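Local coordinates for protein heroin esterase (Rhodococcus sp., PDB 1LZK) that hydrolyses heroin as an esterase of the alpha/beta hydrolase fold, probably by attack of a serine nucleophile on the acetyl ester bonds, at residues P9-A14 / P286-G291; N131-A136 / A167-K172; L186-L191 / Y253-E258; V198-F203 / L259-D264. One frame throughout, in Å; residues are numbered along the deposited sequence.

Contact 1 of 4, residues P9-A14 / P286-G291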
loop_
_atom_site.group_PDB
_atom_site.type_symbol
_atom_site.label_atom_id
_atom_site.label_comp_id
_atom_site.label_asym_id
_atom_site.label_seq_id
_atom_site.Cartn_x
_atom_site.Cartn_y
_atom_site.Cartn_z
ATOM N N PRO A 9 -14.533 20.604 -4.067
ATOM C CA PRO A 9 -15.988 20.461 -4.084
ATOM C C PRO A 9 -16.403 19.108 -4.646
ATOM O O PRO A 9 -17.404 18.521 -4.240
ATOM C CB PRO A 9 -16.471 21.542 -5.051
ATOM C CG PRO A 9 -15.317 22.455 -5.277
ATOM C CD PRO A 9 -14.067 21.730 -4.891
ATOM N N GLU A 10 -15.611 18.630 -5.613
ATOM C CA GLU A 10 -15.984 17.342 -6.209
ATOM C C GLU A 10 -15.962 16.253 -5.141
ATOM O O GLU A 10 -16.851 15.391 -5.077
ATOM C CB GLU A 10 -15.079 17.002 -7.393
ATOM C CG GLU A 10 -15.408 17.770 -8.659
ATOM C CD GLU A 10 -14.231 17.926 -9.605
ATOM O OE1 GLU A 10 -13.394 18.833 -9.403
ATOM O OE2 GLU A 10 -14.161 17.125 -10.561
ATOM N N LEU A 11 -14.941 16.320 -4.293
ATOM C CA LEU A 11 -14.801 15.366 -3.204
ATOM C C LEU A 11 -15.789 15.683 -2.095
ATOM O O LEU A 11 -16.102 14.873 -1.223
ATOM C CB LEU A 11 -13.390 15.448 -2.615
ATOM C CG LEU A 11 -12.321 14.860 -3.536
ATOM C CD1 LEU A 11 -10.988 15.090 -2.853
ATOM C CD2 LEU A 11 -12.700 13.426 -3.832
ATOM N N ALA A 12 -16.226 16.929 -2.198
ATOM C CA ALA A 12 -17.132 17.501 -1.201
ATOM C C ALA A 12 -18.427 16.693 -1.143
ATOM O O ALA A 12 -18.739 16.193 -0.062
ATOM C CB ALA A 12 -17.367 18.976 -1.486
ATOM N N ALA A 13 -19.112 16.586 -2.270
ATOM C CA ALA A 13 -20.315 15.792 -2.438
ATOM C C ALA A 13 -20.278 14.466 -1.675
ATOM O O ALA A 13 -20.918 14.312 -0.629
ATOM C CB ALA A 13 -20.544 15.520 -3.926
ATOM N N ALA A 14 -19.520 13.537 -2.226
ATOM C CA ALA A 14 -19.219 12.198 -1.786
ATOM C C ALA A 14 -18.717 12.130 -0.354
ATOM O O ALA A 14 -17.690 11.490 -0.093
ATOM C CB ALA A 14 -18.139 11.577 -2.695
ATOM N N PRO A 286 -3.889 18.620 -2.875
ATOM C CA PRO A 286 -4.703 19.566 -2.119
ATOM C C PRO A 286 -6.170 19.160 -2.082
ATOM O O PRO A 286 -6.711 18.593 -3.023
ATOM C CB PRO A 286 -4.547 20.852 -2.975
ATOM C CG PRO A 286 -4.427 20.338 -4.357
ATOM C CD PRO A 286 -3.637 19.043 -4.259
ATOM N N GLY A 287 -6.802 19.496 -0.961
ATOM C CA GLY A 287 -8.263 19.410 -0.905
ATOM C C GLY A 287 -8.768 17.983 -0.843
ATOM O O GLY A 287 -9.921 17.665 -1.170
ATOM N N THR A 288 -7.892 17.081 -0.401
ATOM C CA THR A 288 -8.177 15.655 -0.364
ATOM C C THR A 288 -8.214 15.134 1.059
ATOM O O THR A 288 -7.887 15.748 2.072
ATOM C CB THR A 288 -7.105 14.882 -1.176
ATOM O OG1 THR A 288 -5.859 15.303 -0.599
ATOM C CG2 THR A 288 -7.163 15.244 -2.646
ATOM N N PHE A 289 -8.640 13.841 1.106
ATOM C CA PHE A 289 -8.701 13.177 2.430
ATOM C C PHE A 289 -8.185 11.748 2.262
ATOM O O PHE A 289 -8.070 11.254 1.152
ATOM C CB PHE A 289 -10.105 13.204 3.038
ATOM C CG PHE A 289 -11.234 12.558 2.269
ATOM C CD1 PHE A 289 -11.476 11.186 2.281
ATOM C CD2 PHE A 289 -12.110 13.321 1.510
ATOM C CE1 PHE A 289 -12.503 10.648 1.561
ATOM C CE2 PHE A 289 -13.151 12.782 0.779
ATOM C CZ PHE A 289 -13.362 11.418 0.806
ATOM N N HIS A 290 -7.923 11.087 3.397
ATOM C CA HIS A 290 -7.457 9.708 3.289
ATOM C C HIS A 290 -8.417 8.832 2.505
ATOM O O HIS A 290 -9.577 8.611 2.938
ATOM C CB HIS A 290 -7.261 9.137 4.695
ATOM C CG HIS A 290 -6.684 7.749 4.575
ATOM N ND1 HIS A 290 -5.360 7.535 4.320
ATOM C CD2 HIS A 290 -7.272 6.549 4.671
ATOM C CE1 HIS A 290 -5.112 6.223 4.262
ATOM N NE2 HIS A 290 -6.280 5.619 4.478
ATOM N N GLY A 291 -8.039 8.276 1.346
ATOM C CA GLY A 291 -8.998 7.433 0.642
ATOM C C GLY A 291 -9.876 8.146 -0.358
ATOM O O GLY A 291 -10.723 7.507 -0.987
#

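Contact 2 of 4, residues N131-A136 / A167-K172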
loop_
_atom_site.group_PDB
_atom_site.type_symbol
_atom_site.label_atom_id
_atom_site.label_comp_id
_atom_site.label_asym_id
_atom_site.label_seq_id
_atom_site.Cartn_x
_atom_site.Cartn_y
_atom_site.Cartn_z
ATOM N N ASN A 131 6.237 -10.596 6.581
ATOM C CA ASN A 131 6.872 -11.824 6.097
ATOM C C ASN A 131 6.146 -12.423 4.894
ATOM O O ASN A 131 6.792 -12.934 3.993
ATOM C CB ASN A 131 6.949 -12.833 7.248
ATOM C CG ASN A 131 8.070 -12.450 8.225
ATOM O OD1 ASN A 131 8.896 -11.565 7.943
ATOM N ND2 ASN A 131 8.116 -13.127 9.369
ATOM N N ASP A 132 4.808 -12.351 4.856
ATOM C CA ASP A 132 4.059 -12.838 3.708
ATOM C C ASP A 132 4.406 -12.066 2.431
ATOM O O ASP A 132 4.578 -12.582 1.338
ATOM C CB ASP A 132 2.544 -12.742 3.939
ATOM C CG ASP A 132 2.056 -13.720 4.984
ATOM O OD1 ASP A 132 2.776 -14.706 5.312
ATOM O OD2 ASP A 132 0.939 -13.540 5.505
ATOM N N CYS A 133 4.535 -10.751 2.569
ATOM C CA CYS A 133 4.861 -9.901 1.439
ATOM C C CYS A 133 6.281 -10.175 0.974
ATOM O O CYS A 133 6.546 -10.240 -0.217
ATOM C CB CYS A 133 4.691 -8.417 1.844
ATOM S SG CYS A 133 2.962 -7.954 2.176
ATOM N N TYR A 134 7.188 -10.351 1.948
ATOM C CA TYR A 134 8.564 -10.661 1.509
ATOM C C TYR A 134 8.659 -12.050 0.910
ATOM O O TYR A 134 9.407 -12.269 -0.052
ATOM C CB TYR A 134 9.516 -10.471 2.672
ATOM C CG TYR A 134 10.971 -10.663 2.330
ATOM C CD1 TYR A 134 11.601 -9.869 1.386
ATOM C CD2 TYR A 134 11.704 -11.670 2.956
ATOM C CE1 TYR A 134 12.939 -10.057 1.067
ATOM C CE2 TYR A 134 13.052 -11.849 2.645
ATOM C CZ TYR A 134 13.648 -11.054 1.715
ATOM O OH TYR A 134 14.982 -11.245 1.415
ATOM N N ALA A 135 7.899 -13.001 1.434
ATOM C CA ALA A 135 7.848 -14.341 0.843
ATOM C C ALA A 135 7.370 -14.263 -0.592
ATOM O O ALA A 135 7.877 -14.919 -1.492
ATOM C CB ALA A 135 6.925 -15.223 1.662
ATOM N N ALA A 136 6.352 -13.428 -0.822
ATOM C CA ALA A 136 5.848 -13.240 -2.187
ATOM C C ALA A 136 6.906 -12.641 -3.111
ATOM O O ALA A 136 7.108 -13.078 -4.243
ATOM C CB ALA A 136 4.599 -12.373 -2.149
ATOM N N ALA A 167 6.821 -0.565 2.288
ATOM C CA ALA A 167 8.061 0.048 2.736
ATOM C C ALA A 167 8.866 -0.877 3.643
ATOM O O ALA A 167 10.101 -0.914 3.521
ATOM C CB ALA A 167 7.765 1.401 3.391
ATOM N N GLY A 168 8.216 -1.616 4.526
ATOM C CA GLY A 168 8.852 -2.576 5.398
ATOM C C GLY A 168 9.463 -3.701 4.562
ATOM O O GLY A 168 10.582 -4.133 4.871
ATOM N N THR A 169 8.784 -4.170 3.526
ATOM C CA THR A 169 9.291 -5.227 2.647
ATOM C C THR A 169 10.503 -4.758 1.880
ATOM O O THR A 169 11.469 -5.511 1.678
ATOM C CB THR A 169 8.182 -5.682 1.689
ATOM O OG1 THR A 169 7.105 -6.244 2.491
ATOM C CG2 THR A 169 8.627 -6.766 0.727
ATOM N N VAL A 170 10.505 -3.506 1.458
ATOM C CA VAL A 170 11.629 -2.912 0.729
ATOM C C VAL A 170 12.811 -2.743 1.663
ATOM O O VAL A 170 13.937 -3.064 1.192
ATOM C CB VAL A 170 11.201 -1.613 0.052
ATOM C CG1 VAL A 170 12.392 -0.808 -0.477
ATOM C CG2 VAL A 170 10.241 -1.947 -1.099
ATOM N N LEU A 171 12.611 -2.323 2.901
ATOM C CA LEU A 171 13.712 -2.295 3.877
ATOM C C LEU A 171 14.271 -3.697 4.060
ATOM O O LEU A 171 15.516 -3.879 3.940
ATOM C CB LEU A 171 13.232 -1.709 5.209
ATOM C CG LEU A 171 13.150 -0.180 5.304
ATOM C CD1 LEU A 171 12.245 0.193 6.459
ATOM C CD2 LEU A 171 14.549 0.431 5.523
ATOM N N LYS A 172 13.404 -4.682 4.305
ATOM C CA LYS A 172 13.869 -6.063 4.517
ATOM C C LYS A 172 14.626 -6.583 3.296
ATOM O O LYS A 172 15.688 -7.247 3.445
ATOM C CB LYS A 172 12.691 -6.970 4.888
ATOM C CG LYS A 172 13.009 -8.439 5.131
ATOM C CD LYS A 172 11.904 -9.093 5.975
ATOM C CE LYS A 172 12.173 -10.519 6.405
ATOM N NZ LYS A 172 12.033 -10.792 7.867
HETATM O O HOH W 1 10.705 -9.722 9.683
#

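Contact 3 of 4, residues L186-L191 / Y253-E258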
loop_
_atom_site.group_PDB
_atom_site.type_symbol
_atom_site.label_atom_id
_atom_site.label_comp_id
_atom_site.label_asym_id
_atom_site.label_seq_id
_atom_site.Cartn_x
_atom_site.Cartn_y
_atom_site.Cartn_z
ATOM N N LEU A 186 4.577 4.135 -2.917
ATOM C CA LEU A 186 3.939 4.201 -1.613
ATOM C C LEU A 186 2.788 5.193 -1.684
ATOM O O LEU A 186 2.970 6.430 -1.746
ATOM C CB LEU A 186 4.947 4.662 -0.561
ATOM C CG LEU A 186 6.238 3.856 -0.457
ATOM C CD1 LEU A 186 7.175 4.383 0.621
ATOM C CD2 LEU A 186 5.962 2.355 -0.146
ATOM N N GLU A 187 1.560 4.714 -1.675
ATOM C CA GLU A 187 0.366 5.549 -1.766
ATOM C C GLU A 187 -0.233 5.772 -0.379
ATOM O O GLU A 187 -0.593 4.758 0.214
ATOM C CB GLU A 187 -0.653 4.823 -2.648
ATOM C CG GLU A 187 -1.875 5.595 -3.032
ATOM C CD GLU A 187 -2.425 4.999 -4.328
ATOM O OE1 GLU A 187 -2.716 3.782 -4.300
ATOM O OE2 GLU A 187 -2.519 5.762 -5.320
ATOM N N ILE A 188 -0.328 7.038 0.039
ATOM C CA ILE A 188 -0.898 7.383 1.338
ATOM C C ILE A 188 -0.462 6.396 2.436
ATOM O O ILE A 188 -1.251 5.844 3.181
ATOM C CB ILE A 188 -2.431 7.528 1.295
ATOM C CG1 ILE A 188 -3.270 6.302 0.904
ATOM C CG2 ILE A 188 -2.741 8.700 0.345
ATOM C CD1 ILE A 188 -4.786 6.578 0.873
ATOM N N PRO A 189 0.842 6.121 2.554
ATOM C CA PRO A 189 1.322 5.003 3.380
ATOM C C PRO A 189 1.180 5.227 4.882
ATOM O O PRO A 189 1.273 6.379 5.366
ATOM C CB PRO A 189 2.846 4.932 3.026
ATOM C CG PRO A 189 3.180 6.380 2.728
ATOM C CD PRO A 189 1.988 6.800 1.893
ATOM N N GLU A 190 0.944 4.154 5.617
ATOM C CA GLU A 190 0.890 4.070 7.069
ATOM C C GLU A 190 2.251 3.595 7.573
ATOM O O GLU A 190 2.553 2.398 7.404
ATOM C CB GLU A 190 -0.248 3.121 7.435
ATOM C CG GLU A 190 -0.421 2.960 8.951
ATOM C CD GLU A 190 -1.615 2.087 9.322
ATOM O OE1 GLU A 190 -2.312 1.493 8.471
ATOM O OE2 GLU A 190 -1.855 2.002 10.572
ATOM N N LEU A 191 3.097 4.474 8.133
ATOM C CA LEU A 191 4.508 4.209 8.319
ATOM C C LEU A 191 4.999 4.310 9.773
ATOM O O LEU A 191 6.034 3.738 10.058
ATOM C CB LEU A 191 5.331 5.225 7.500
ATOM C CG LEU A 191 5.134 5.134 5.977
ATOM C CD1 LEU A 191 5.779 6.327 5.282
ATOM C CD2 LEU A 191 5.735 3.838 5.485
ATOM N N TYR A 253 8.148 6.672 -5.331
ATOM C CA TYR A 253 7.037 7.605 -5.463
ATOM C C TYR A 253 6.266 7.567 -4.148
ATOM O O TYR A 253 5.946 6.451 -3.719
ATOM C CB TYR A 253 6.139 7.251 -6.633
ATOM C CG TYR A 253 4.914 8.145 -6.779
ATOM C CD1 TYR A 253 3.712 7.887 -6.129
ATOM C CD2 TYR A 253 4.961 9.275 -7.570
ATOM C CE1 TYR A 253 2.593 8.675 -6.238
ATOM C CE2 TYR A 253 3.863 10.118 -7.727
ATOM C CZ TYR A 253 2.681 9.800 -7.048
ATOM O OH TYR A 253 1.563 10.589 -7.163
ATOM N N LEU A 254 5.906 8.712 -3.591
ATOM C CA LEU A 254 5.078 8.739 -2.354
ATOM C C LEU A 254 4.031 9.803 -2.482
ATOM O O LEU A 254 4.365 10.970 -2.695
ATOM C CB LEU A 254 5.996 8.992 -1.142
ATOM C CG LEU A 254 5.372 8.628 0.200
ATOM C CD1 LEU A 254 6.484 8.327 1.196
ATOM C CD2 LEU A 254 4.453 9.707 0.765
ATOM N N SER A 255 2.763 9.432 -2.288
ATOM C CA SER A 255 1.665 10.414 -2.339
ATOM C C SER A 255 1.023 10.554 -0.973
ATOM O O SER A 255 0.936 9.579 -0.218
ATOM C CB SER A 255 0.584 10.051 -3.358
ATOM O OG SER A 255 0.085 8.772 -3.101
ATOM N N THR A 256 0.561 11.753 -0.664
ATOM C CA THR A 256 -0.173 12.021 0.593
ATOM C C THR A 256 -1.402 12.877 0.295
ATOM O O THR A 256 -1.489 13.542 -0.750
ATOM C CB THR A 256 0.707 12.730 1.644
ATOM O OG1 THR A 256 1.230 13.968 1.136
ATOM C CG2 THR A 256 1.904 11.864 2.015
HETATM N N MSE A 257 -2.332 12.850 1.251
HETATM C CA MSE A 257 -3.561 13.647 1.110
HETATM C C MSE A 257 -3.621 14.714 2.179
HETATM O O MSE A 257 -3.074 14.555 3.264
HETATM C CB MSE A 257 -4.783 12.729 1.197
HETATM C CG MSE A 257 -4.740 11.564 0.203
HETATM SE SE MSE A 257 -4.885 12.084 -1.645
HETATM C CE MSE A 257 -3.360 11.259 -2.428
ATOM N N GLU A 258 -4.333 15.835 1.911
ATOM C CA GLU A 258 -4.288 16.970 2.802
ATOM C C GLU A 258 -4.862 16.719 4.210
ATOM O O GLU A 258 -4.273 17.043 5.223
ATOM C CB GLU A 258 -5.085 18.106 2.146
ATOM C CG GLU A 258 -5.088 19.364 2.993
ATOM C CD GLU A 258 -5.722 20.592 2.366
ATOM O OE1 GLU A 258 -5.621 20.790 1.136
ATOM O OE2 GLU A 258 -6.323 21.380 3.172
HETATM O O HOH W 2 -1.810 8.261 -4.968
#

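Contact 4 of 4, residues V198-F203 / L259-D264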
loop_
_atom_site.group_PDB
_atom_site.type_symbol
_atom_site.label_atom_id
_atom_site.label_comp_id
_atom_site.label_asym_id
_atom_site.label_seq_id
_atom_site.Cartn_x
_atom_site.Cartn_y
_atom_site.Cartn_z
ATOM N N VAL A 198 2.184 16.346 13.640
ATOM C CA VAL A 198 1.039 17.254 13.778
ATOM C C VAL A 198 -0.207 16.705 13.132
ATOM O O VAL A 198 -1.328 16.810 13.673
ATOM C CB VAL A 198 1.326 18.655 13.197
ATOM C CG1 VAL A 198 0.104 19.556 13.206
ATOM C CG2 VAL A 198 2.467 19.315 13.970
ATOM N N SER A 199 -0.136 16.102 11.932
ATOM C CA SER A 199 -1.391 15.646 11.341
ATOM C C SER A 199 -2.024 14.513 12.183
ATOM O O SER A 199 -3.263 14.397 12.186
ATOM C CB SER A 199 -1.225 15.244 9.877
ATOM O OG SER A 199 -0.235 14.256 9.713
HETATM N N MSE A 200 -1.140 13.744 12.782
HETATM C CA MSE A 200 -1.665 12.618 13.567
HETATM C C MSE A 200 -2.166 13.093 14.922
HETATM O O MSE A 200 -3.048 12.417 15.452
HETATM C CB MSE A 200 -0.618 11.518 13.693
HETATM C CG MSE A 200 -1.043 10.198 14.343
HETATM SE SE MSE A 200 -2.575 9.414 13.511
HETATM C CE MSE A 200 -1.801 8.637 11.976
ATOM N N THR A 201 -1.698 14.203 15.472
ATOM C CA THR A 201 -2.294 14.714 16.713
ATOM C C THR A 201 -3.542 15.543 16.452
ATOM O O THR A 201 -4.443 15.550 17.343
ATOM C CB THR A 201 -1.269 15.535 17.518
ATOM O OG1 THR A 201 -0.937 16.733 16.788
ATOM C CG2 THR A 201 0.013 14.735 17.715
ATOM N N ASN A 202 -3.646 16.248 15.314
ATOM C CA ASN A 202 -4.823 17.099 15.055
ATOM C C ASN A 202 -5.984 16.518 14.271
ATOM O O ASN A 202 -7.104 17.067 14.279
ATOM C CB ASN A 202 -4.346 18.349 14.277
ATOM C CG ASN A 202 -3.488 19.256 15.131
ATOM O OD1 ASN A 202 -2.720 18.883 16.032
ATOM N ND2 ASN A 202 -3.547 20.536 14.808
ATOM N N PHE A 203 -5.801 15.394 13.549
ATOM C CA PHE A 203 -6.866 14.864 12.707
ATOM C C PHE A 203 -7.607 13.724 13.374
ATOM O O PHE A 203 -7.332 12.546 13.173
ATOM C CB PHE A 203 -6.275 14.395 11.366
ATOM C CG PHE A 203 -5.903 15.549 10.451
ATOM C CD1 PHE A 203 -6.270 16.856 10.719
ATOM C CD2 PHE A 203 -5.176 15.336 9.291
ATOM C CE1 PHE A 203 -5.939 17.892 9.849
ATOM C CE2 PHE A 203 -4.843 16.354 8.426
ATOM C CZ PHE A 203 -5.217 17.646 8.705
ATOM N N LEU A 259 -6.074 16.134 4.170
ATOM C CA LEU A 259 -6.815 15.922 5.423
ATOM C C LEU A 259 -6.662 14.490 5.919
ATOM O O LEU A 259 -7.574 13.977 6.554
ATOM C CB LEU A 259 -8.315 16.258 5.245
ATOM C CG LEU A 259 -8.620 17.670 4.720
ATOM C CD1 LEU A 259 -10.112 17.873 4.570
ATOM C CD2 LEU A 259 -8.023 18.690 5.666
ATOM N N ASP A 260 -5.528 13.881 5.677
ATOM C CA ASP A 260 -5.165 12.547 6.159
ATOM C C ASP A 260 -4.250 12.619 7.358
ATOM O O ASP A 260 -3.193 13.292 7.343
ATOM C CB ASP A 260 -4.433 11.877 4.988
ATOM C CG ASP A 260 -4.189 10.399 5.206
ATOM O OD1 ASP A 260 -4.256 9.940 6.371
ATOM O OD2 ASP A 260 -3.899 9.722 4.201
ATOM N N PRO A 261 -4.542 11.921 8.457
ATOM C CA PRO A 261 -3.656 11.908 9.603
ATOM C C PRO A 261 -2.278 11.343 9.219
ATOM O O PRO A 261 -1.320 11.656 9.892
ATOM C CB PRO A 261 -4.343 10.963 10.628
ATOM C CG PRO A 261 -5.212 10.151 9.764
ATOM C CD PRO A 261 -5.721 11.068 8.662
ATOM N N LEU A 262 -2.189 10.506 8.185
ATOM C CA LEU A 262 -0.929 9.940 7.705
ATOM C C LEU A 262 -0.093 10.908 6.897
ATOM O O LEU A 262 1.040 10.584 6.520
ATOM C CB LEU A 262 -1.261 8.712 6.845
ATOM C CG LEU A 262 -2.078 7.602 7.506
ATOM C CD1 LEU A 262 -2.373 6.465 6.525
ATOM C CD2 LEU A 262 -1.372 7.037 8.734
ATOM N N ARG A 263 -0.602 12.083 6.604
ATOM C CA ARG A 263 0.065 12.994 5.667
ATOM C C ARG A 263 1.472 13.307 6.099
ATOM O O ARG A 263 2.460 13.203 5.325
ATOM C CB ARG A 263 -0.808 14.263 5.556
ATOM C CG ARG A 263 -0.218 15.323 4.611
ATOM C CD ARG A 263 -0.914 16.679 4.946
ATOM N NE ARG A 263 -0.442 17.193 6.213
ATOM C CZ ARG A 263 -1.063 18.028 7.069
ATOM N NH1 ARG A 263 -2.281 18.402 6.722
ATOM N NH2 ARG A 263 -0.486 18.395 8.179
ATOM N N ASP A 264 1.688 13.744 7.343
ATOM C CA ASP A 264 2.994 14.226 7.762
ATOM C C ASP A 264 4.012 13.074 7.794
ATOM O O ASP A 264 5.166 13.293 7.393
ATOM C CB ASP A 264 2.951 14.912 9.132
ATOM C CG ASP A 264 2.191 16.212 9.130
ATOM O OD1 ASP A 264 1.714 16.653 8.066
ATOM O OD2 ASP A 264 2.025 16.782 10.236
#

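Contact 1 of 4, residues P9-A14 / P286-G291
Leu-11 and Thr-288 mark where the short helix 9-13 passes an irregular loop, and their CA atoms stay 7.2 Å apart. The segment 286-291 has no regular secondary structure; Gly-287 takes a positive phi of 73°, which turns the chain just after strand 280-285 and presents its carbonyl to the helix. One side chain does most of the bridging. Leu-11 sends its CD1 methyl onto the loop backbone, 3.3 Å from Gly-287 O, and the same methyl rests 3.8 Å from Thr-288 CA. Thr-288 adds its methyl, with CG2 3.8 Å from Leu-11 CD1. A chi1 of 55° sets this threonine's OG1 between its own N and carbonyl carbon and leaves CG2 beside N for the leucine; OG1 itself bonds to Phe-285 O and Glu-258 N. Phe-289 approaches with its ring edge: CE2 is 4.1 Å from Leu-11 O, near the ring plane, and 4.3 Å from Leu-11 CB. That carbonyl oxygen is buried with no partner in the model, and the ring edge is merely its neighbour here. Ala-14 O approaches CZ more distantly and obliquely. The contact is small, 173 Å² in all, and apolar, tying the N-terminal region to the loop that carries His-290, a probable catalytic residue by analogy with related hydrolases. Val-300 of helix 299-315 packs against both Leu-11 and Thr-288, Val-295 touches Leu-11 from the intervening loop, and the segment 286-291 runs on directly from the edge strand 280-285.

Contact 2 of 4, residues N131-A136 / A167-K172
Asn-131 meets Lys-172 through polar ends: OD1 accepts from Lys-172 NZ at 3.2 Å, with the ammonium nitrogen tilted 25° from the amide carbonyl plane. A water closes the triangle, donating to Asn-131 OD1 and accepting from Lys-172 NZ. Two residues on, Cys-133 turns its CB toward Thr-169, whose OG1 lies 3.3 Å from that carbon. The contact is packing; the hydroxyl's polar partner is Leu-165 O in its own helix. Here the axes of segments 131-136 and 167-172 approach to 9.2 Å and cross at -59°; they belong to helices 128-142 and 161-176, neighbours in the alpha/beta hydrolase fold, joined in the chain through strand 153-159. Tyr-134 supplies the flat surface. Thr-169 CG2 sits at the edge of its ring, 4.0 Å from Tyr-134 CA. Over one face runs the lysine chain, crossing the tyrosine at about a right angle: Lys-172 CG stands 4.0 Å from the ring centroid, almost on the normal, a CH-pi contact. Further out, Lys-172 CE approaches Tyr-134 CD2 at 3.7 Å. With CG anti to N (chi1 180°), the lysine reaches across the ring before bending at its last torsion to bring NZ to Asn-131. Were Lys-172 shortened to an alanine, the ring face of Tyr-134 would probably lose this cover and Asn-131 OD1 its ammonium partner. Ala-173 and Glu-176, later on helix 161-176, also touch the tyrosine.

Contact 3 of 4, residues L186-L191 / Y253-E258
Leu-186 and Tyr-253 begin a parallel strand pairing, the amide of Leu-186 donating to Tyr-253 O at 2.8 Å along a nearly straight N-H...O line of 168°. Ser-255 N returns a bond to Leu-186 O at 3.1 Å, and Leu-254 CA also leans on that oxygen. The third rung is distorted: Ile-188 N reaches Ser-255 O at 2.8 Å but bends to 134°, because the strand ends at Glu-187 and Ile-188 takes left-handed backbone angles. On the face carrying Leu-186 and Leu-254 the apolar packing is close-fitting: CD1 of Leu-186 meets CD1 of Leu-254 at 4.0 Å, and the Pro-189 ring lies against the branched end of Leu-254, with CD at CD2. The tight spot lies beyond the rungs, where Ile-188 CG2 presses on Met-257 CG at 3.5 Å, closer than usual for two carbons; Met-257, a selenomethionine, folds at chi2 and chi3, bringing CE near the same methyl. The face of Glu-187 and Ser-255 is looser and wetter. Ser-255 OG lies 3.5 Å from Glu-187 CA, with CG a little farther off, and a water donates to Glu-187 OE2 and hydrogen-bonds Ser-255 OG at 2.7 Å. These are adjacent parallel strands of the alpha/beta hydrolase sheet, and past their C-terminal ends Ile-188 touches His-290 and the residues of the probable nucleophile elbow. Strand 153-159 flanks Glu-187 and strand 280-285 brings Phe-285 to Ser-255 and Met-257. Leu-186 is covered by Ala-166 and Ala-167 of helix 161-176 and by Tyr-269 of helix 263-275.

Contact 4 of 4, residues V198-F203 / L259-D264
Phe-203 lies edge-on to the chain at Asp-260 and Pro-261, with CD2 3.5 Å from Asp-260 O and Pro-261 N also near the ring plane. The guanidinium of Arg-263 has Ser-199 CB over one face and Asp-264 OD1 at its edge. These two flat groups stand 78° apart, Phe-203 CZ meeting Arg-263 NH1 at 3.6 Å in an oblique approach; NH1 also hydrogen-bonds Glu-258 O. NE and NH2 of Arg-263 grip Asp-264 side-on, both to the same OD1, with NH2 at 2.8 Å, a salt bridge that holds the carboxylate in place. The other oxygen, OD2, accepts from Ser-199 N at 2.8 Å from well above the carboxylate plane, near the start of helix 198-202. Ser-199 is doubly used: OG donates to Pro-261 O at 2.8 Å and accepts from Asp-264 N at 3.1 Å. Its chi1 of 56°, OG between N and the carbonyl carbon, aims the hydroxyl into the turn. A leucine in place of Asp-264 would probably leave Ser-199 N without its acceptor and Arg-263 NE and NH2 without their carboxylate, the guanidinium held less firmly. On the apolar side, Met-200, a selenomethionine, lays CE against Leu-262 CD2 at 3.6 Å and against Pro-261 CB. Asp-260 OD1 caps the turn by accepting from Leu-262 N, while its OD2 is taken up by His-290. The contact thus joins helix 198-202 to the start of helix 263-275, with Ala-214 of helix 211-222 packed on Met-200 and Trp-209 on Pro-261.

Overall arrangement
Contacts 3 and 4 border the probable active site, with about 12 Å between their centres; contact 1 joins it through the loop that carries His-290, and contact 2 lies across the chain's centre from contact 1, about 31 Å between centres. The presumed catalytic triad spans several of them: His-290 ND1, on the loop of contact 1, is 2.6 Å from Asp-260 OD2 of contact 4, and Ser-160, in the likely nucleophile elbow, precedes helix 161-176 of contact 2. Glu-258 OE1 ties contact 3 to Gly-287 N, and Met-257 O packs on Arg-263 CB of contact 4. Contact 2 reaches contact 3 through Ala-167, packed on Leu-191. A cacodylate ion, probably from crystallisation, lies about 4 Å from the Leu-262 side chain.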